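Local coordinates for protein caspase Nc subunit 1 (Drosophila melanogaster, PDB 2FP3) that acts as an initiator cysteine protease of apoptosis, starting the caspase cascade that executes programmed cell death, including steroid-driven death during metamorphosis, at residues 63-71 / 82-93; 104-112 / 149-160. The protein carries 2 engineered substitutions. All coordinates share one frame; numbering follows the deposited sequence.

Contact 1 (63-71 / 82-93); sequences VLLMVNIMD and AEKDSKSLIHLF
Strand 62-68 and helix 82-95 are the first two elements of a beta-alpha-beta unit of the caspase domain, completed by strand 98-103. They meet through Leu-64, Met-66 and Asn-68, alternate strand residues that all point toward the helix. The axes of strand segment 63-68 and helix segment 82-93 run nearly antiparallel, at 169°, with a closest approach of 9.3 Å. At the far end of the helix segment, Leu-64 CD2 lies 3.5 Å from Phe-93 CD1, and the two side chains cross at about a right angle. Phe-93 also meets the ring of Phe-98. In the middle, the Met-66 chain bends at both chi2 and chi3. Its sulfur settles against the helix backbone, with SD 3.7 Å from Ser-86 CA, and beside Leu-89 CD1. Leu-89 reaches on to Val-133 and Met-135 of strand 130-139. Beyond the strand, Met-70 CB lies 4.2 Å from Ala-82 CB. The polar grip is made by Asn-68. Its CG is anti to the backbone N (chi1 -157°), which carries the amide out to Ala-82 and Ser-86. Arg-79 donates to its OD1, so both ends of the amide are held. Asn-68 ND2 gives one nearly straight bond to Ser-86 OG (2.6 Å, 169°) and a more bent one to Ala-82 O (2.9 Å), which Asp-85 N reaches from the opposite face of the carbonyl.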
loop_
_atom_site.group_PDB
_atom_site.type_symbol
_atom_site.label_atom_id
_atom_site.label_comp_id
_atom_site.label_asym_id
_atom_site.label_seq_id
_atom_site.Cartn_x
_atom_site.Cartn_y
_atom_site.Cartn_z
ATOM N N VAL A 63 5.107 -0.289 9.577
ATOM C CA VAL A 63 5.813 0.813 8.942
ATOM C C VAL A 63 5.173 1.040 7.574
ATOM O O VAL A 63 4.981 0.097 6.796
ATOM C CB VAL A 63 7.316 0.501 8.719
ATOM C CG1 VAL A 63 7.918 1.537 7.776
ATOM C CG2 VAL A 63 8.084 0.509 10.057
ATOM N N LEU A 64 4.835 2.290 7.290
ATOM C CA LEU A 64 4.246 2.646 6.011
ATOM C C LEU A 64 5.184 3.559 5.242
ATOM O O LEU A 64 5.621 4.594 5.749
ATOM C CB LEU A 64 2.910 3.381 6.196
ATOM C CG LEU A 64 2.462 4.153 4.942
ATOM C CD1 LEU A 64 2.168 3.165 3.833
ATOM C CD2 LEU A 64 1.224 5.006 5.233
ATOM N N LEU A 65 5.508 3.164 4.020
ATOM C CA LEU A 65 6.345 3.992 3.163
ATOM C C LEU A 65 5.353 4.542 2.152
ATOM O O LEU A 65 4.835 3.791 1.323
ATOM C CB LEU A 65 7.409 3.164 2.439
ATOM C CG LEU A 65 8.106 3.936 1.305
ATOM C CD1 LEU A 65 8.831 5.149 1.885
ATOM C CD2 LEU A 65 9.083 3.027 0.571
ATOM N N MET A 66 5.062 5.836 2.238
ATOM C CA MET A 66 4.115 6.442 1.316
ATOM C C MET A 66 4.806 7.405 0.370
ATOM O O MET A 66 5.406 8.382 0.805
ATOM C CB MET A 66 3.028 7.193 2.072
ATOM C CG MET A 66 1.752 7.326 1.271
ATOM S SD MET A 66 0.895 8.868 1.531
ATOM C CE MET A 66 0.386 8.707 3.208
ATOM N N VAL A 67 4.724 7.127 -0.924
ATOM C CA VAL A 67 5.341 7.987 -1.923
ATOM C C VAL A 67 4.279 8.472 -2.919
ATOM O O VAL A 67 3.790 7.706 -3.746
ATOM C CB VAL A 67 6.458 7.233 -2.665
ATOM C CG1 VAL A 67 6.993 8.077 -3.809
ATOM C CG2 VAL A 67 7.571 6.873 -1.690
ATOM N N ASN A 68 3.916 9.746 -2.818
ATOM C CA ASN A 68 2.909 10.338 -3.691
ATOM C C ASN A 68 3.566 11.324 -4.667
ATOM O O ASN A 68 3.829 12.476 -4.313
ATOM C CB ASN A 68 1.859 11.071 -2.846
ATOM C CG ASN A 68 0.526 11.222 -3.561
ATOM O OD1 ASN A 68 0.423 10.997 -4.767
ATOM N ND2 ASN A 68 -0.503 11.614 -2.815
ATOM N N ILE A 69 3.839 10.863 -5.884
ATOM C CA ILE A 69 4.459 11.697 -6.917
ATOM C C ILE A 69 3.352 12.452 -7.654
ATOM O O ILE A 69 2.422 11.837 -8.179
ATOM C CB ILE A 69 5.227 10.829 -7.937
ATOM C CG1 ILE A 69 6.250 9.957 -7.207
ATOM C CG2 ILE A 69 5.911 11.708 -8.969
ATOM C CD1 ILE A 69 7.012 9.021 -8.116
ATOM N N MET A 70 3.443 13.775 -7.712
ATOM C CA MET A 70 2.391 14.527 -8.379
ATOM C C MET A 70 2.834 15.609 -9.348
ATOM O O MET A 70 2.021 16.415 -9.787
ATOM C CB MET A 70 1.449 15.119 -7.334
ATOM C CG MET A 70 2.147 15.902 -6.247
ATOM S SD MET A 70 0.998 16.304 -4.930
ATOM C CE MET A 70 0.109 17.674 -5.682
ATOM N N ASP A 71 4.115 15.623 -9.693
ATOM C CA ASP A 71 4.630 16.614 -10.631
ATOM C C ASP A 71 5.502 15.948 -11.680
ATOM O O ASP A 71 6.384 15.149 -11.361
ATOM C CB ASP A 71 5.423 17.696 -9.894
ATOM C CG ASP A 71 4.524 18.705 -9.193
ATOM O OD1 ASP A 71 5.054 19.534 -8.425
ATOM O OD2 ASP A 71 3.295 18.681 -9.412
ATOM N N ALA A 82 -4.251 14.622 -5.522
ATOM C CA ALA A 82 -3.388 13.592 -4.960
ATOM C C ALA A 82 -3.134 13.792 -3.471
ATOM O O ALA A 82 -3.154 12.830 -2.698
ATOM C CB ALA A 82 -2.063 13.558 -5.714
ATOM N N GLU A 83 -2.891 15.036 -3.063
ATOM C CA GLU A 83 -2.633 15.318 -1.656
ATOM C C GLU A 83 -3.787 14.833 -0.789
ATOM O O GLU A 83 -3.603 14.528 0.388
ATOM C CB GLU A 83 -2.399 16.818 -1.430
ATOM C CG GLU A 83 -3.547 17.724 -1.841
ATOM C CD GLU A 83 -3.799 17.710 -3.336
ATOM O OE1 GLU A 83 -2.845 17.950 -4.108
ATOM O OE2 GLU A 83 -4.954 17.462 -3.738
ATOM N N LYS A 84 -4.973 14.752 -1.376
ATOM C CA LYS A 84 -6.141 14.289 -0.639
ATOM C C LYS A 84 -5.922 12.834 -0.232
ATOM O O LYS A 84 -6.395 12.389 0.817
ATOM C CB LYS A 84 -7.399 14.406 -1.509
ATOM C CG LYS A 84 -8.704 14.579 -0.732
ATOM C CD LYS A 84 -9.042 13.377 0.145
ATOM C CE LYS A 84 -10.389 13.569 0.832
ATOM N NZ LYS A 84 -10.790 12.402 1.660
ATOM N N ASP A 85 -5.201 12.092 -1.068
ATOM C CA ASP A 85 -4.920 10.693 -0.781
ATOM C C ASP A 85 -3.882 10.581 0.344
ATOM O O ASP A 85 -4.024 9.778 1.270
ATOM C CB ASP A 85 -4.421 9.979 -2.044
ATOM C CG ASP A 85 -5.453 9.981 -3.169
ATOM O OD1 ASP A 85 -6.653 9.812 -2.878
ATOM O OD2 ASP A 85 -5.061 10.136 -4.346
ATOM N N SER A 86 -2.840 11.394 0.261
ATOM C CA SER A 86 -1.800 11.389 1.271
ATOM C C SER A 86 -2.404 11.579 2.656
ATOM O O SER A 86 -2.003 10.907 3.608
ATOM C CB SER A 86 -0.803 12.508 0.994
ATOM O OG SER A 86 -0.246 12.367 -0.294
ATOM N N LYS A 87 -3.369 12.492 2.757
ATOM C CA LYS A 87 -4.026 12.778 4.029
ATOM C C LYS A 87 -4.794 11.561 4.524
ATOM O O LYS A 87 -4.687 11.176 5.691
ATOM C CB LYS A 87 -4.993 13.957 3.884
ATOM C CG LYS A 87 -4.378 15.225 3.296
ATOM C CD LYS A 87 -5.444 16.299 3.061
ATOM C CE LYS A 87 -4.913 17.482 2.252
ATOM N NZ LYS A 87 -3.855 18.248 2.965
ATOM N N SER A 88 -5.577 10.958 3.638
ATOM C CA SER A 88 -6.356 9.780 3.995
ATOM C C SER A 88 -5.448 8.641 4.473
ATOM O O SER A 88 -5.677 8.051 5.530
ATOM C CB SER A 88 -7.175 9.309 2.791
ATOM O OG SER A 88 -8.123 10.286 2.387
ATOM N N LEU A 89 -4.414 8.332 3.696
ATOM C CA LEU A 89 -3.514 7.255 4.074
ATOM C C LEU A 89 -2.825 7.549 5.399
ATOM O O LEU A 89 -2.794 6.692 6.289
ATOM C CB LEU A 89 -2.478 7.010 2.975
ATOM C CG LEU A 89 -3.042 6.355 1.708
ATOM C CD1 LEU A 89 -2.042 6.463 0.573
ATOM C CD2 LEU A 89 -3.396 4.904 1.993
ATOM N N ILE A 90 -2.277 8.754 5.541
ATOM C CA ILE A 90 -1.602 9.105 6.782
ATOM C C ILE A 90 -2.565 8.974 7.953
ATOM O O ILE A 90 -2.268 8.300 8.938
ATOM C CB ILE A 90 -1.013 10.535 6.722
ATOM C CG1 ILE A 90 0.202 10.539 5.792
ATOM C CG2 ILE A 90 -0.571 10.997 8.118
ATOM C CD1 ILE A 90 0.650 11.927 5.350
ATOM N N HIS A 91 -3.724 9.603 7.845
ATOM C CA HIS A 91 -4.703 9.513 8.916
ATOM C C HIS A 91 -4.987 8.052 9.292
ATOM O O HIS A 91 -4.888 7.667 10.458
ATOM C CB HIS A 91 -6.013 10.185 8.502
ATOM C CG HIS A 91 -7.159 9.848 9.401
ATOM N ND1 HIS A 91 -7.216 10.257 10.715
ATOM C CD2 HIS A 91 -8.254 9.081 9.197
ATOM C CE1 HIS A 91 -8.295 9.752 11.285
ATOM N NE2 HIS A 91 -8.942 9.034 10.385
ATOM N N LEU A 92 -5.345 7.246 8.299
ATOM C CA LEU A 92 -5.653 5.838 8.521
ATOM C C LEU A 92 -4.541 5.055 9.210
ATOM O O LEU A 92 -4.805 4.265 10.134
ATOM C CB LEU A 92 -5.971 5.146 7.194
ATOM C CG LEU A 92 -6.039 3.617 7.251
ATOM C CD1 LEU A 92 -7.206 3.201 8.118
ATOM C CD2 LEU A 92 -6.191 3.050 5.839
ATOM N N PHE A 93 -3.301 5.252 8.765
ATOM C CA PHE A 93 -2.211 4.509 9.368
ATOM C C PHE A 93 -1.764 5.031 10.722
ATOM O O PHE A 93 -1.132 4.298 11.492
ATOM C CB PHE A 93 -1.050 4.353 8.375
ATOM C CG PHE A 93 -1.343 3.345 7.295
ATOM C CD1 PHE A 93 -1.921 3.736 6.093
ATOM C CD2 PHE A 93 -1.176 1.983 7.540
ATOM C CE1 PHE A 93 -2.341 2.794 5.157
ATOM C CE2 PHE A 93 -1.594 1.028 6.607
ATOM C CZ PHE A 93 -2.183 1.440 5.413
#

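Contact 2 (104-112 / 149-160); sequences GNVNQDQFF and FRDGSVVDMQKI. Engineered in segment 149-160: Arg-150 (natural residue Cys).
Gln-108 places its backbone CA over one face of the Phe-149 ring, a CH-pi contact made by the first turn of a helix. The CA lies 3.9 Å from the ring centroid and 19° off the ring normal. With Phe-149 CG anti to its carbonyl carbon (chi1 -65°), the ring lies against Gln-108 and Phe-111 of helix 108-119. Val-106 O sits at the ring edge, near its plane. Phe-111 meets the ring obliquely, with Phe-111 CG 3.4 Å from Phe-149 CE2 and the ring planes 38° apart.

The helix start is fixed by a capping box. Gln-110 N donates to Asn-107 OD1, and Asn-107 N donates to Gln-110 OE1 in the carbonyl plane, on a lone pair, at 3.1 Å. Across the contact, Arg-150 N donates to O of Val-106, the residue before the cap, at 3.0 Å. Arg-150 is an engineered residue; its CB packs 3.9 Å from Asn-105 CB. Asp-151 OD1 lies against Asn-107 CB, and the two side chains cross at about a right angle. Asp-151 OD2 accepts from Ser-153 N at 2.8 Å, forming an Asx turn.

Farther along, Phe-112 meets the short, weakly bonded strand 154-156 and the start of helix 157-162. Val-155 CG1 approaches its edge near the ring plane, 3.8 Å from Phe-112 CZ. Lys-159 lays its CG 3.5 Å from the same CZ, its chain crossing the ring side chain at about a right angle. Ile-160 CG1 also meets Phe-112 CZ, and the side chain packs on Met-132 and Leu-134 of strand 130-139.

Residues 149-152 form a type I turn in the connection between strands 146-148 and 154-156. The contact thus seats this beta hairpin of the caspase fold on the N-terminal end of helix 108-119.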
loop_
_atom_site.group_PDB
_atom_site.type_symbol
_atom_site.label_atom_id
_atom_site.label_comp_id
_atom_site.label_asym_id
_atom_site.label_seq_id
_atom_site.Cartn_x
_atom_site.Cartn_y
_atom_site.Cartn_z
ATOM N N GLY A 104 6.953 13.229 -1.222
ATOM C CA GLY A 104 6.268 13.836 -2.352
ATOM C C GLY A 104 6.945 13.437 -3.657
ATOM O O GLY A 104 7.101 12.246 -3.948
ATOM N N ASN A 105 7.364 14.423 -4.443
ATOM C CA ASN A 105 8.022 14.132 -5.708
ATOM C C ASN A 105 9.459 13.638 -5.535
ATOM O O ASN A 105 10.256 14.235 -4.812
ATOM C CB ASN A 105 8.014 15.368 -6.612
ATOM C CG ASN A 105 6.612 15.833 -6.948
ATOM O OD1 ASN A 105 5.753 15.030 -7.317
ATOM N ND2 ASN A 105 6.374 17.135 -6.831
ATOM N N VAL A 106 9.783 12.535 -6.194
ATOM C CA VAL A 106 11.128 11.989 -6.130
ATOM C C VAL A 106 11.443 11.352 -7.470
ATOM O O VAL A 106 10.537 10.944 -8.198
ATOM C CB VAL A 106 11.286 10.922 -5.002
ATOM C CG1 VAL A 106 11.130 11.573 -3.646
ATOM C CG2 VAL A 106 10.271 9.814 -5.174
ATOM N N ASN A 107 12.727 11.284 -7.798
ATOM C CA ASN A 107 13.167 10.698 -9.055
ATOM C C ASN A 107 13.531 9.232 -8.870
ATOM O O ASN A 107 13.653 8.748 -7.749
ATOM C CB ASN A 107 14.377 11.461 -9.597
ATOM C CG ASN A 107 15.552 11.444 -8.642
ATOM O OD1 ASN A 107 16.078 10.386 -8.300
ATOM N ND2 ASN A 107 15.970 12.625 -8.202
ATOM N N GLN A 108 13.708 8.534 -9.982
ATOM C CA GLN A 108 14.052 7.125 -9.953
ATOM C C GLN A 108 15.185 6.838 -8.975
ATOM O O GLN A 108 15.139 5.862 -8.224
ATOM C CB GLN A 108 14.459 6.664 -11.349
ATOM C CG GLN A 108 14.783 5.193 -11.438
ATOM C CD GLN A 108 15.056 4.752 -12.856
ATOM O OE1 GLN A 108 14.324 5.110 -13.781
ATOM N NE2 GLN A 108 16.103 3.958 -13.037
ATOM N N ASP A 109 16.198 7.693 -8.984
ATOM C CA ASP A 109 17.348 7.508 -8.116
ATOM C C ASP A 109 17.022 7.733 -6.643
ATOM O O ASP A 109 17.452 6.969 -5.787
ATOM C CB ASP A 109 18.481 8.440 -8.544
ATOM C CG ASP A 109 19.789 8.113 -7.860
ATOM O OD1 ASP A 109 20.269 6.971 -8.024
ATOM O OD2 ASP A 109 20.335 8.993 -7.158
ATOM N N GLN A 110 16.274 8.784 -6.341
ATOM C CA GLN A 110 15.918 9.070 -4.957
ATOM C C GLN A 110 15.005 7.978 -4.409
ATOM O O GLN A 110 15.180 7.504 -3.285
ATOM C CB GLN A 110 15.210 10.417 -4.864
ATOM C CG GLN A 110 16.048 11.597 -5.307
ATOM C CD GLN A 110 15.286 12.907 -5.212
ATOM O OE1 GLN A 110 14.202 13.050 -5.781
ATOM N NE2 GLN A 110 15.852 13.872 -4.491
ATOM N N PHE A 111 14.035 7.573 -5.221
ATOM C CA PHE A 111 13.088 6.550 -4.812
ATOM C C PHE A 111 13.745 5.299 -4.269
ATOM O O PHE A 111 13.421 4.854 -3.174
ATOM C CB PHE A 111 12.177 6.144 -5.968
ATOM C CG PHE A 111 11.221 5.053 -5.601
ATOM C CD1 PHE A 111 10.182 5.301 -4.715
ATOM C CD2 PHE A 111 11.422 3.762 -6.050
ATOM C CE1 PHE A 111 9.369 4.279 -4.272
ATOM C CE2 PHE A 111 10.614 2.731 -5.613
ATOM C CZ PHE A 111 9.583 2.989 -4.717
ATOM N N PHE A 112 14.655 4.723 -5.047
ATOM C CA PHE A 112 15.344 3.506 -4.636
ATOM C C PHE A 112 16.287 3.703 -3.461
ATOM O O PHE A 112 16.671 2.737 -2.803
ATOM C CB PHE A 112 16.112 2.896 -5.812
ATOM C CG PHE A 112 15.237 2.182 -6.793
ATOM C CD1 PHE A 112 14.794 2.819 -7.946
ATOM C CD2 PHE A 112 14.819 0.877 -6.543
ATOM C CE1 PHE A 112 13.943 2.166 -8.842
ATOM C CE2 PHE A 112 13.971 0.215 -7.430
ATOM C CZ PHE A 112 13.530 0.862 -8.581
ATOM N N PHE A 149 8.404 8.713 -12.477
ATOM C CA PHE A 149 8.815 9.500 -11.324
ATOM C C PHE A 149 8.821 10.979 -11.721
ATOM O O PHE A 149 8.496 11.319 -12.858
ATOM C CB PHE A 149 10.205 9.071 -10.834
ATOM C CG PHE A 149 10.250 7.664 -10.300
ATOM C CD1 PHE A 149 10.620 6.601 -11.121
ATOM C CD2 PHE A 149 9.888 7.396 -8.984
ATOM C CE1 PHE A 149 10.626 5.296 -10.639
ATOM C CE2 PHE A 149 9.888 6.092 -8.496
ATOM C CZ PHE A 149 10.257 5.042 -9.325
ATOM N N ARG A 150 9.184 11.844 -10.778
ATOM C CA ARG A 150 9.239 13.291 -10.994
ATOM C C ARG A 150 9.996 13.697 -12.263
ATOM O O ARG A 150 9.510 14.494 -13.065
ATOM C CB ARG A 150 9.897 13.961 -9.783
ATOM C CG ARG A 150 10.168 15.445 -9.952
ATOM C CD ARG A 150 11.587 15.775 -9.545
ATOM N NE ARG A 150 11.758 17.200 -9.283
ATOM C CZ ARG A 150 12.869 17.741 -8.791
ATOM N NH1 ARG A 150 13.921 16.979 -8.506
ATOM N NH2 ARG A 150 12.925 19.047 -8.569
ATOM N N ASP A 151 11.193 13.147 -12.427
ATOM C CA ASP A 151 12.039 13.445 -13.573
ATOM C C ASP A 151 11.522 12.821 -14.869
ATOM O O ASP A 151 12.188 12.875 -15.900
ATOM C CB ASP A 151 13.467 12.964 -13.292
ATOM C CG ASP A 151 13.542 11.471 -13.035
ATOM O OD1 ASP A 151 14.642 10.972 -12.697
ATOM O OD2 ASP A 151 12.498 10.795 -13.177
ATOM N N GLY A 152 10.335 12.230 -14.816
ATOM C CA GLY A 152 9.774 11.615 -16.003
ATOM C C GLY A 152 10.358 10.249 -16.324
ATOM O O GLY A 152 9.837 9.545 -17.186
ATOM N N SER A 153 11.432 9.865 -15.637
ATOM C CA SER A 153 12.061 8.569 -15.874
ATOM C C SER A 153 11.125 7.401 -15.534
ATOM O O SER A 153 10.117 7.577 -14.850
ATOM C CB SER A 153 13.352 8.455 -15.063
ATOM O OG SER A 153 13.092 8.542 -13.674
ATOM N N VAL A 154 11.472 6.209 -16.010
ATOM C CA VAL A 154 10.658 5.023 -15.778
ATOM C C VAL A 154 11.467 3.818 -15.299
ATOM O O VAL A 154 12.684 3.760 -15.483
ATOM C CB VAL A 154 9.906 4.629 -17.059
ATOM C CG1 VAL A 154 8.988 5.760 -17.489
ATOM C CG2 VAL A 154 10.893 4.309 -18.154
ATOM N N VAL A 155 10.775 2.856 -14.690
ATOM C CA VAL A 155 11.409 1.648 -14.166
ATOM C C VAL A 155 10.448 0.470 -14.256
ATOM O O VAL A 155 9.231 0.652 -14.199
ATOM C CB VAL A 155 11.774 1.805 -12.674
ATOM C CG1 VAL A 155 12.594 0.615 -12.210
ATOM C CG2 VAL A 155 12.518 3.093 -12.449
ATOM N N ASP A 156 10.997 -0.735 -14.393
ATOM C CA ASP A 156 10.174 -1.938 -14.445
ATOM C C ASP A 156 9.642 -2.158 -13.039
ATOM O O ASP A 156 10.416 -2.236 -12.086
ATOM C CB ASP A 156 11.002 -3.165 -14.845
ATOM C CG ASP A 156 11.127 -3.332 -16.346
ATOM O OD1 ASP A 156 11.684 -4.363 -16.780
ATOM O OD2 ASP A 156 10.673 -2.443 -17.093
ATOM N N MET A 157 8.328 -2.257 -12.896
ATOM C CA MET A 157 7.771 -2.479 -11.574
ATOM C C MET A 157 8.396 -3.736 -10.984
ATOM O O MET A 157 8.472 -3.902 -9.767
ATOM C CB MET A 157 6.256 -2.619 -11.641
ATOM C CG MET A 157 5.623 -2.561 -10.275
ATOM S SD MET A 157 3.943 -2.001 -10.356
ATOM C CE MET A 157 3.095 -3.566 -10.651
ATOM N N GLN A 158 8.844 -4.622 -11.858
ATOM C CA GLN A 158 9.494 -5.844 -11.420
ATOM C C GLN A 158 10.682 -5.443 -10.543
ATOM O O GLN A 158 10.915 -6.034 -9.496
ATOM C CB GLN A 158 9.993 -6.638 -12.630
ATOM C CG GLN A 158 9.320 -7.982 -12.830
ATOM C CD GLN A 158 9.583 -8.944 -11.690
ATOM O OE1 GLN A 158 9.028 -8.804 -10.603
ATOM N NE2 GLN A 158 10.443 -9.930 -11.933
ATOM N N LYS A 159 11.429 -4.439 -10.988
ATOM C CA LYS A 159 12.586 -3.956 -10.245
ATOM C C LYS A 159 12.136 -3.668 -8.819
ATOM O O LYS A 159 12.681 -4.215 -7.861
ATOM C CB LYS A 159 13.133 -2.672 -10.883
ATOM C CG LYS A 159 14.413 -2.121 -10.248
ATOM C CD LYS A 159 15.679 -2.775 -10.807
ATOM C CE LYS A 159 15.781 -4.259 -10.464
ATOM N NZ LYS A 159 17.025 -4.881 -11.008
ATOM N N ILE A 160 11.126 -2.815 -8.697
ATOM C CA ILE A 160 10.580 -2.447 -7.408
ATOM C C ILE A 160 10.211 -3.672 -6.560
ATOM O O ILE A 160 10.624 -3.774 -5.409
ATOM C CB ILE A 160 9.342 -1.554 -7.588
ATOM C CG1 ILE A 160 9.719 -0.336 -8.426
ATOM C CG2 ILE A 160 8.810 -1.112 -6.235
ATOM C CD1 ILE A 160 8.573 0.632 -8.665
#

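Both contacts reach the same mixed sheet of the caspase domain, with centres about 17 Å apart. Contact 1 is the buried one and joins strand 62-68 to helix 82-95. Contact 2 is partly exposed and joins helix 108-119 to a hairpin and the helix after it. The two helices cover opposite faces of strand 62-68, since Val-67 points away from helix 82-95 and meets Phe-111. Chemistry follows place: contact 1 has one amide gripping helix 82-95 amid apolar chains, while contact 2 mixes phenylalanines with capping and turn bonds. They touch where Asn-105 OD1 accepts from Met-70 N and Ile-69 packs on Phe-149.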